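Xyloglucan-specific endo-beta-1,4-glucanase (Uncultured bacterium, PDB 4W88) hydrolyses beta-1,4-glucosidic linkages within the glucan backbone of xyloglucan, acting as an endo-glucanase of glycoside hydrolase family 5. Local coordinates at residues 2-7 with 215-220; 142-147 with 189-194; 231-236 with 275-280. The protein carries 1 engineered substitution. All coordinates share one frame; numbering follows the deposited sequence.

Contact 1 of 3, residues 2-7 with 215-220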
# COMPACT_ATOMS: atom_id res chain seq x y z
N ARG A 2 -8.85 -20.26 1.86
CA ARG A 2 -8.77 -18.79 1.84
C ARG A 2 -9.60 -18.16 0.72
O ARG A 2 -9.41 -16.99 0.34
CB ARG A 2 -7.33 -18.42 1.68
CG ARG A 2 -6.49 -18.92 2.84
CD ARG A 2 -5.01 -18.72 2.59
NE ARG A 2 -4.25 -19.33 3.68
CZ ARG A 2 -4.02 -18.76 4.87
NH1 ARG A 2 -4.51 -17.59 5.18
NH2 ARG A 2 -3.34 -19.42 5.78
N SER A 3 -10.58 -18.88 0.23
CA SER A 3 -11.23 -18.44 -0.98
C SER A 3 -12.11 -17.19 -0.76
O SER A 3 -12.33 -16.44 -1.69
CB SER A 3 -12.01 -19.60 -1.57
OG SER A 3 -12.98 -19.95 -0.67
N ARG A 4 -12.61 -16.94 0.45
CA ARG A 4 -13.28 -15.65 0.73
C ARG A 4 -12.45 -14.41 0.37
O ARG A 4 -12.95 -13.46 -0.23
CB ARG A 4 -13.64 -15.56 2.20
CG ARG A 4 -14.43 -14.34 2.51
CD ARG A 4 -15.29 -14.51 3.75
NE ARG A 4 -15.86 -13.21 4.11
CZ ARG A 4 -15.19 -12.29 4.80
NH1 ARG A 4 -13.94 -12.52 5.08
NH2 ARG A 4 -15.72 -11.11 5.05
N VAL A 5 -11.17 -14.45 0.70
CA VAL A 5 -10.28 -13.33 0.41
C VAL A 5 -10.11 -13.20 -1.12
O VAL A 5 -10.24 -12.12 -1.68
CB VAL A 5 -8.90 -13.47 1.04
CG1 VAL A 5 -8.02 -12.30 0.63
CG2 VAL A 5 -9.02 -13.56 2.55
N PHE A 6 -9.90 -14.31 -1.80
CA PHE A 6 -9.81 -14.30 -3.28
C PHE A 6 -11.09 -13.75 -3.91
O PHE A 6 -11.03 -12.93 -4.83
CB PHE A 6 -9.48 -15.69 -3.82
CG PHE A 6 -8.05 -16.13 -3.60
CD1 PHE A 6 -7.00 -15.55 -4.27
CD2 PHE A 6 -7.76 -17.19 -2.74
CE1 PHE A 6 -5.69 -15.99 -4.08
CE2 PHE A 6 -6.45 -17.61 -2.53
CZ PHE A 6 -5.41 -17.05 -3.23
N ASP A 7 -12.24 -14.13 -3.37
CA ASP A 7 -13.49 -13.60 -3.93
C ASP A 7 -13.63 -12.13 -3.78
O ASP A 7 -13.99 -11.47 -4.73
CB ASP A 7 -14.70 -14.25 -3.29
CG ASP A 7 -14.83 -15.66 -3.69
OD1 ASP A 7 -14.16 -16.18 -4.65
OD2 ASP A 7 -15.74 -16.28 -3.10
N ASP A 215 -4.82 -17.63 10.24
CA ASP A 215 -6.08 -16.88 10.02
C ASP A 215 -6.40 -16.95 8.52
O ASP A 215 -5.56 -16.63 7.69
CB ASP A 215 -5.86 -15.46 10.48
CG ASP A 215 -7.09 -14.61 10.47
OD1 ASP A 215 -7.75 -14.49 9.44
OD2 ASP A 215 -7.29 -13.95 11.49
N PRO A 216 -7.62 -17.36 8.19
CA PRO A 216 -7.96 -17.58 6.75
C PRO A 216 -8.30 -16.31 5.99
O PRO A 216 -8.48 -16.36 4.77
CB PRO A 216 -9.19 -18.48 6.83
CG PRO A 216 -9.81 -18.12 8.16
CD PRO A 216 -8.70 -17.77 9.10
N ASN A 217 -8.41 -15.20 6.73
CA ASN A 217 -8.80 -13.90 6.18
C ASN A 217 -7.68 -12.88 6.12
O ASN A 217 -7.86 -11.70 6.47
CB ASN A 217 -10.04 -13.35 6.88
CG ASN A 217 -11.26 -14.21 6.59
OD1 ASN A 217 -11.61 -14.44 5.46
ND2 ASN A 217 -11.89 -14.70 7.61
N ILE A 218 -6.57 -13.35 5.56
CA ILE A 218 -5.42 -12.51 5.35
C ILE A 218 -4.99 -12.49 3.91
O ILE A 218 -5.35 -13.35 3.08
CB ILE A 218 -4.26 -12.88 6.28
CG1 ILE A 218 -3.67 -14.25 5.95
CG2 ILE A 218 -4.69 -12.78 7.71
CD1 ILE A 218 -2.66 -14.26 4.82
N ALA A 219 -4.19 -11.47 3.59
CA ALA A 219 -3.46 -11.41 2.31
C ALA A 219 -2.07 -10.87 2.60
O ALA A 219 -1.85 -10.25 3.64
CB ALA A 219 -4.19 -10.51 1.27
N VAL A 220 -1.18 -11.08 1.65
CA VAL A 220 0.19 -10.62 1.71
C VAL A 220 0.42 -9.48 0.66
O VAL A 220 0.12 -9.66 -0.52
CB VAL A 220 1.21 -11.73 1.48
CG1 VAL A 220 2.63 -11.15 1.53
CG2 VAL A 220 1.01 -12.83 2.53
O HOH W 1 -6.12 -15.90 3.62

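Contact 2 of 3, residues 142-147 with 189-194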
# COMPACT_ATOMS: atom_id res chain seq x y z
N LEU A 142 -13.78 -2.79 2.99
CA LEU A 142 -12.67 -2.10 3.69
C LEU A 142 -11.71 -3.18 4.26
O LEU A 142 -12.11 -4.06 5.04
CB LEU A 142 -13.18 -1.23 4.84
CG LEU A 142 -12.12 -0.56 5.77
CD1 LEU A 142 -11.24 0.34 4.96
CD2 LEU A 142 -12.79 0.24 6.84
N MSE A 143 -10.42 -3.04 3.88
CA MSE A 143 -9.35 -3.92 4.28
C MSE A 143 -8.31 -3.09 5.00
O MSE A 143 -8.21 -1.85 4.78
CB MSE A 143 -8.77 -4.50 3.01
CG MSE A 143 -9.82 -5.21 2.17
SE MSE A 143 -9.06 -6.10 0.58
CE MSE A 143 -8.90 -4.60 -0.63
N PHE A 144 -7.59 -3.73 5.93
CA PHE A 144 -6.55 -3.07 6.70
C PHE A 144 -5.20 -3.67 6.31
O PHE A 144 -5.04 -4.89 6.25
CB PHE A 144 -6.72 -3.29 8.21
CG PHE A 144 -8.00 -2.76 8.83
CD1 PHE A 144 -8.77 -1.70 8.30
CD2 PHE A 144 -8.39 -3.28 10.08
CE1 PHE A 144 -9.93 -1.28 8.93
CE2 PHE A 144 -9.49 -2.81 10.73
CZ PHE A 144 -10.26 -1.80 10.16
N GLU A 145 -4.22 -2.77 6.13
CA GLU A 145 -2.83 -3.16 5.85
C GLU A 145 -1.96 -2.63 6.98
O GLU A 145 -1.84 -1.43 7.23
CB GLU A 145 -2.41 -2.60 4.47
CG GLU A 145 -0.95 -2.94 4.05
CD GLU A 145 -0.63 -2.43 2.63
OE1 GLU A 145 -1.49 -1.68 2.09
OE2 GLU A 145 0.48 -2.75 2.09
N GLY A 146 -1.43 -3.57 7.78
CA GLY A 146 -0.92 -3.22 9.10
C GLY A 146 0.24 -2.21 9.12
O GLY A 146 0.26 -1.30 9.96
N MSE A 147 1.15 -2.37 8.14
CA MSE A 147 2.39 -1.60 8.07
C MSE A 147 2.70 -1.32 6.62
O MSE A 147 2.24 -2.04 5.71
CB MSE A 147 3.60 -2.37 8.68
CG MSE A 147 3.32 -2.76 10.12
SE MSE A 147 4.87 -3.73 10.86
CE MSE A 147 4.48 -5.51 10.17
N ALA A 189 -13.88 -9.36 12.78
CA ALA A 189 -13.58 -10.77 12.98
C ALA A 189 -13.08 -11.47 11.72
O ALA A 189 -12.26 -12.38 11.80
CB ALA A 189 -14.77 -11.50 13.58
N ASP A 190 -13.59 -11.02 10.58
CA ASP A 190 -13.27 -11.63 9.30
C ASP A 190 -12.91 -10.64 8.18
O ASP A 190 -12.78 -11.01 7.01
CB ASP A 190 -14.40 -12.58 8.88
CG ASP A 190 -15.74 -11.95 8.73
OD1 ASP A 190 -15.87 -10.73 8.94
OD2 ASP A 190 -16.73 -12.74 8.43
N ARG A 191 -12.67 -9.37 8.54
CA ARG A 191 -12.13 -8.40 7.62
C ARG A 191 -10.84 -8.90 7.00
O ARG A 191 -10.02 -9.53 7.71
CB ARG A 191 -11.84 -7.08 8.39
CG ARG A 191 -11.45 -5.93 7.50
CD ARG A 191 -11.36 -4.59 8.19
NE ARG A 191 -12.48 -4.25 9.03
CZ ARG A 191 -13.70 -3.97 8.61
NH1 ARG A 191 -13.99 -3.90 7.32
NH2 ARG A 191 -14.65 -3.76 9.49
N VAL A 192 -10.60 -8.59 5.72
CA VAL A 192 -9.32 -8.92 5.15
C VAL A 192 -8.23 -8.06 5.83
O VAL A 192 -8.26 -6.82 5.75
CB VAL A 192 -9.28 -8.74 3.62
CG1 VAL A 192 -7.89 -9.10 3.01
CG2 VAL A 192 -10.38 -9.55 2.97
N LEU A 193 -7.19 -8.75 6.36
CA LEU A 193 -6.06 -8.10 6.94
C LEU A 193 -4.82 -8.39 6.11
O LEU A 193 -4.55 -9.54 5.82
CB LEU A 193 -5.83 -8.53 8.38
CG LEU A 193 -7.03 -8.38 9.30
CD1 LEU A 193 -6.73 -8.77 10.73
CD2 LEU A 193 -7.62 -6.97 9.31
N ILE A 194 -4.06 -7.35 5.79
CA ILE A 194 -3.05 -7.44 4.77
C ILE A 194 -1.70 -7.23 5.48
O ILE A 194 -1.36 -6.12 5.92
CB ILE A 194 -3.24 -6.40 3.64
CG1 ILE A 194 -4.63 -6.51 3.00
CG2 ILE A 194 -2.15 -6.57 2.55
CD1 ILE A 194 -4.99 -5.40 2.00
O HOH W 2 -12.25 -6.75 4.25
O HOH W 3 1.25 -4.81 6.15

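Contact 3 of 3, residues 231-236 with 275-280. With BGC (beta-D-glucopyranose), chain C.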
# COMPACT_ATOMS: atom_id res chain seq x y z
N THR A 231 11.37 2.43 -13.50
CA THR A 231 10.31 3.14 -12.79
C THR A 231 10.77 4.35 -11.99
O THR A 231 9.99 5.31 -11.73
CB THR A 231 9.56 2.17 -11.82
OG1 THR A 231 10.51 1.58 -10.95
CG2 THR A 231 8.88 1.05 -12.61
N TYR A 232 12.04 4.29 -11.58
CA TYR A 232 12.71 5.38 -10.80
C TYR A 232 13.82 6.08 -11.59
O TYR A 232 14.22 5.62 -12.62
CB TYR A 232 13.27 4.83 -9.47
CG TYR A 232 12.21 4.69 -8.35
CD1 TYR A 232 11.20 3.70 -8.44
CD2 TYR A 232 12.19 5.57 -7.27
CE1 TYR A 232 10.23 3.61 -7.43
CE2 TYR A 232 11.24 5.48 -6.28
CZ TYR A 232 10.29 4.53 -6.38
OH TYR A 232 9.35 4.47 -5.36
N VAL A 233 14.22 7.24 -11.12
CA VAL A 233 15.37 7.96 -11.66
C VAL A 233 16.58 7.70 -10.75
O VAL A 233 16.47 7.88 -9.54
CB VAL A 233 15.12 9.46 -11.74
CG1 VAL A 233 16.34 10.19 -12.37
CG2 VAL A 233 13.87 9.72 -12.54
N ALA A 234 17.67 7.18 -11.33
CA ALA A 234 18.87 6.78 -10.58
C ALA A 234 20.00 6.60 -11.57
O ALA A 234 19.72 6.62 -12.76
CB ALA A 234 18.64 5.49 -9.87
N ASP A 235 21.23 6.39 -11.06
CA ASP A 235 22.38 6.16 -11.89
C ASP A 235 22.13 4.78 -12.48
O ASP A 235 22.02 3.81 -11.77
CB ASP A 235 23.63 6.16 -10.99
CG ASP A 235 24.94 5.64 -11.69
OD1 ASP A 235 25.04 5.48 -12.91
OD2 ASP A 235 25.92 5.39 -10.93
N GLY A 236 22.02 4.73 -13.78
CA GLY A 236 21.71 3.47 -14.50
C GLY A 236 20.27 3.40 -15.03
O GLY A 236 19.89 2.47 -15.79
N GLN A 275 7.60 6.44 -12.86
CA GLN A 275 7.73 7.86 -12.93
C GLN A 275 7.73 8.30 -14.40
O GLN A 275 8.28 7.63 -15.29
CB GLN A 275 9.01 8.36 -12.23
CG GLN A 275 8.98 8.17 -10.74
CD GLN A 275 10.27 8.52 -10.04
OE1 GLN A 275 10.95 9.50 -10.39
NE2 GLN A 275 10.62 7.73 -9.03
N PHE A 276 7.01 9.38 -14.62
CA PHE A 276 6.88 9.97 -15.94
C PHE A 276 8.18 10.59 -16.40
O PHE A 276 8.69 11.51 -15.75
CB PHE A 276 5.74 11.02 -16.07
CG PHE A 276 5.57 11.50 -17.48
CD1 PHE A 276 5.11 10.59 -18.46
CD2 PHE A 276 5.81 12.82 -17.84
CE1 PHE A 276 4.96 10.98 -19.79
CE2 PHE A 276 5.61 13.23 -19.17
CZ PHE A 276 5.19 12.30 -20.13
N LYS A 277 8.70 10.08 -17.51
CA LYS A 277 10.02 10.52 -18.05
C LYS A 277 9.90 10.91 -19.53
O LYS A 277 10.72 10.53 -20.36
CB LYS A 277 11.03 9.37 -17.93
CG LYS A 277 11.34 8.81 -16.55
CD LYS A 277 12.13 7.52 -16.62
CE LYS A 277 12.39 7.02 -15.20
NZ LYS A 277 13.43 5.95 -15.25
N GLU A 278 8.80 11.64 -19.84
CA GLU A 278 8.46 12.10 -21.21
C GLU A 278 8.47 10.90 -22.14
O GLU A 278 9.01 10.95 -23.26
CB GLU A 278 9.35 13.22 -21.71
CG GLU A 278 9.48 14.29 -20.69
CD GLU A 278 9.13 15.59 -21.09
OE1 GLU A 278 7.96 15.90 -20.80
OE2 GLU A 278 10.05 16.27 -21.63
N ASN A 279 7.84 9.83 -21.66
CA ASN A 279 7.98 8.52 -22.25
C ASN A 279 6.66 7.76 -22.20
O ASN A 279 6.62 6.57 -21.83
CB ASN A 279 9.08 7.71 -21.55
CG ASN A 279 8.77 7.41 -20.09
OD1 ASN A 279 8.05 8.16 -19.42
ND2 ASN A 279 9.30 6.29 -19.61
N THR A 280 5.60 8.45 -22.58
CA THR A 280 4.26 7.88 -22.52
C THR A 280 4.15 6.50 -23.14
O THR A 280 3.62 5.56 -22.53
CB THR A 280 3.29 8.77 -23.26
OG1 THR A 280 3.20 10.01 -22.57
CG2 THR A 280 1.89 8.12 -23.26
C2 BGC C . 12.16 3.21 -2.98
C3 BGC C . 10.79 3.16 -2.29
C4 BGC C . 9.90 2.12 -2.88
C5 BGC C . 10.95 0.93 -2.90
C6 BGC C . 10.16 -0.16 -3.51
C1 BGC C . 13.10 2.07 -2.86
O2 BGC C . 12.83 4.10 -2.22
O3 BGC C . 10.22 4.44 -2.49
O4 BGC C . 8.50 2.21 -2.29
O5 BGC C . 12.33 1.21 -3.50
O6 BGC C . 10.70 -1.46 -3.47
O HOH W 4 13.43 8.62 -8.50

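Contact 1 of 3, residues 2-7 with 215-220
Arg-2 reaches across with its guanidinium and works on the turn before strand 218-223 in two ways. NH1 donates to Asp-215 O at 2.9 Å, a bent bond (132°) whose acceptor lies at the guanidinium edge, somewhat tilted from its plane, and at 2.8 Å it also gives a hydrogen to a water lying in that plane. The water in turn donates to Pro-216 O and Ile-218 O, each 2.7 Å from its oxygen, so that one nitrogen serves Asp-215 O directly and, through the water, the carbonyls of Pro-216 and of Ile-218 at the strand start. The chain is extended from CG to NE, and CG, anti to the carbonyl carbon (chi1 -62°), skirts Pro-216 O. Putting an alanine here would probably leave Asp-215 O and the bridging water without their donor and let the turn move against the N-terminus. Between the two arginines Val-5 packs its CG2 on Asn-217 CA at 3.7 Å, with CG1 directed to Ala-219 CB. Arg-4 NH1 meets Asn-217 OD1 edge-on at 3.0 Å, guanidinium and amide nearly perpendicular (84°); this bond is weak, and the stronger partner of NH1 is Asp-190 O.

Further out, Asp-215 OD1 takes the N-H of Asn-217 at 2.9 Å in an Asx turn, while OD2 makes a salt bridge to Arg-182. Arg-2 NH2 holds Pro-213 O. Val-5 also touches Val-192 and Pro-266, at or near the starts of the flanking strands. The arrangement fits an N-terminal helix, 3-9, laid across the N-terminal end of the strands of a (beta/alpha)8 barrel.

Contact 2 of 3, residues 142-147 with 189-194
The carbonyl oxygen of Leu-142 is gripped twice: by Arg-191 NH1 at 3.0 Å, and by a water that donates to it at 2.8 Å while accepting from Val-192 N. The arginine bond is nearly straight (165°) and meets the oxygen at the edge of the guanidinium, in its plane. The group is held from further sides, since NE donates to Asn-188 OD1, NH2 to Tyr-138 O and NH1 also to Asp-139 O. A kink at the third torsion (chi3 -49°) carries the chain over Phe-144, whose ring takes Arg-191 CD squarely over its centre, 3.5 Å from the centroid and 7° off the normal: a CH-pi contact, with NE above the CZ rim. Leu-193 lies alongside Phe-144, CD2 to CD2 at 3.8 Å, the two pointing the same way.

From here the backbones run as parallel strands. Phe-144 N donates to Val-192 O at 3.2 Å, Ile-194 N returns to Phe-144 O at 2.7 Å, and Gly-146 N reaches Ile-194 O at 3.2 Å. A second water joins that same Ile-194 O to Met-147 N, continuing the link past the strand end. Selenomethionine Met-143 lies beside Val-192, its CG 3.9 Å from Val-192 CB.

Phe-144 and Leu-193 share one face; Leu-193 packs on helix 164-182. Glu-145 and Ile-194 share the other, where Glu-145 is salt-bridged to Arg-59 and also bonded to His-200 and Thr-270. These are neighbouring strands of the family 5 TIM barrel, joined by a beta-alpha-beta crossover through helix 164-182, and just beyond the first of them sits Glu-149 of the glycan pocket.

Contact 3 of 3, residues 231-236 with 275-280
Tyr-232 offers one ring face to Gln-275, whose NE2 stands 3.2 Å above the ring plane, displaced toward the CD2 rim, with the amide plane turned 70° from the ring. With CG anti to the carbonyl carbon (chi1 -68°) and an extended chain beyond, Gln-275 passes close over Thr-231 O, the same oxygen that its backbone N grips at 2.9 Å. NE2 also donates to a water, 3.0 Å away, that accepts from Val-233 N, while OE1 rests against Val-233 CG2; the amide is thus bonded through NE2 and packed at OE1.

Lys-277 runs fully extended past Val-233, the two side chains pointing in opposite directions. Its NZ donates to Tyr-232 O at 2.8 Å, from above the carbonyl plane (47° out of it). Phe-230 O and Tyr-238 O bind the same ammonium, which would probably stabilise the carbonyl end of helix 228-231. Asn-279 OD1 in turn holds Lys-277 N at 2.8 Å.

At its far end the tyrosine belongs to the glycan pocket, with Tyr-232 OH 3.0 Å from O3 of the bound glucose. Tyr-225 and Phe-316 meet its ring edge-to-face. The contact joins the loop leaving helix 228-231 to the loop between strand 267-272 and helix 280-295, while Phe-276 leans on helix 329-336.

Contact 2 is the core piece, strand on strand with every touching residue buried; contact 1 is partly buried, and contact 3 is a buried loop junction about 33 Å, centre to centre, from contact 2. Contacts 1 and 2 adjoin: strands 193-196 and 218-223 are neighbours in the barrel, Ala-219 N probably bonds to Leu-193 O, and helix 3-9, part of contact 1, also packs on Val-192 of contact 2. Contact 3 lies across the chain's centre and touches neither. The chemistry follows the place. Regular parallel-strand bonding dominates contact 2, in contact 1 one arginine and a water clasp backbone carbonyls while a second meets an amide weakly, and in contact 3 an amide and an ammonium brace a loop carrying a sugar-facing tyrosine.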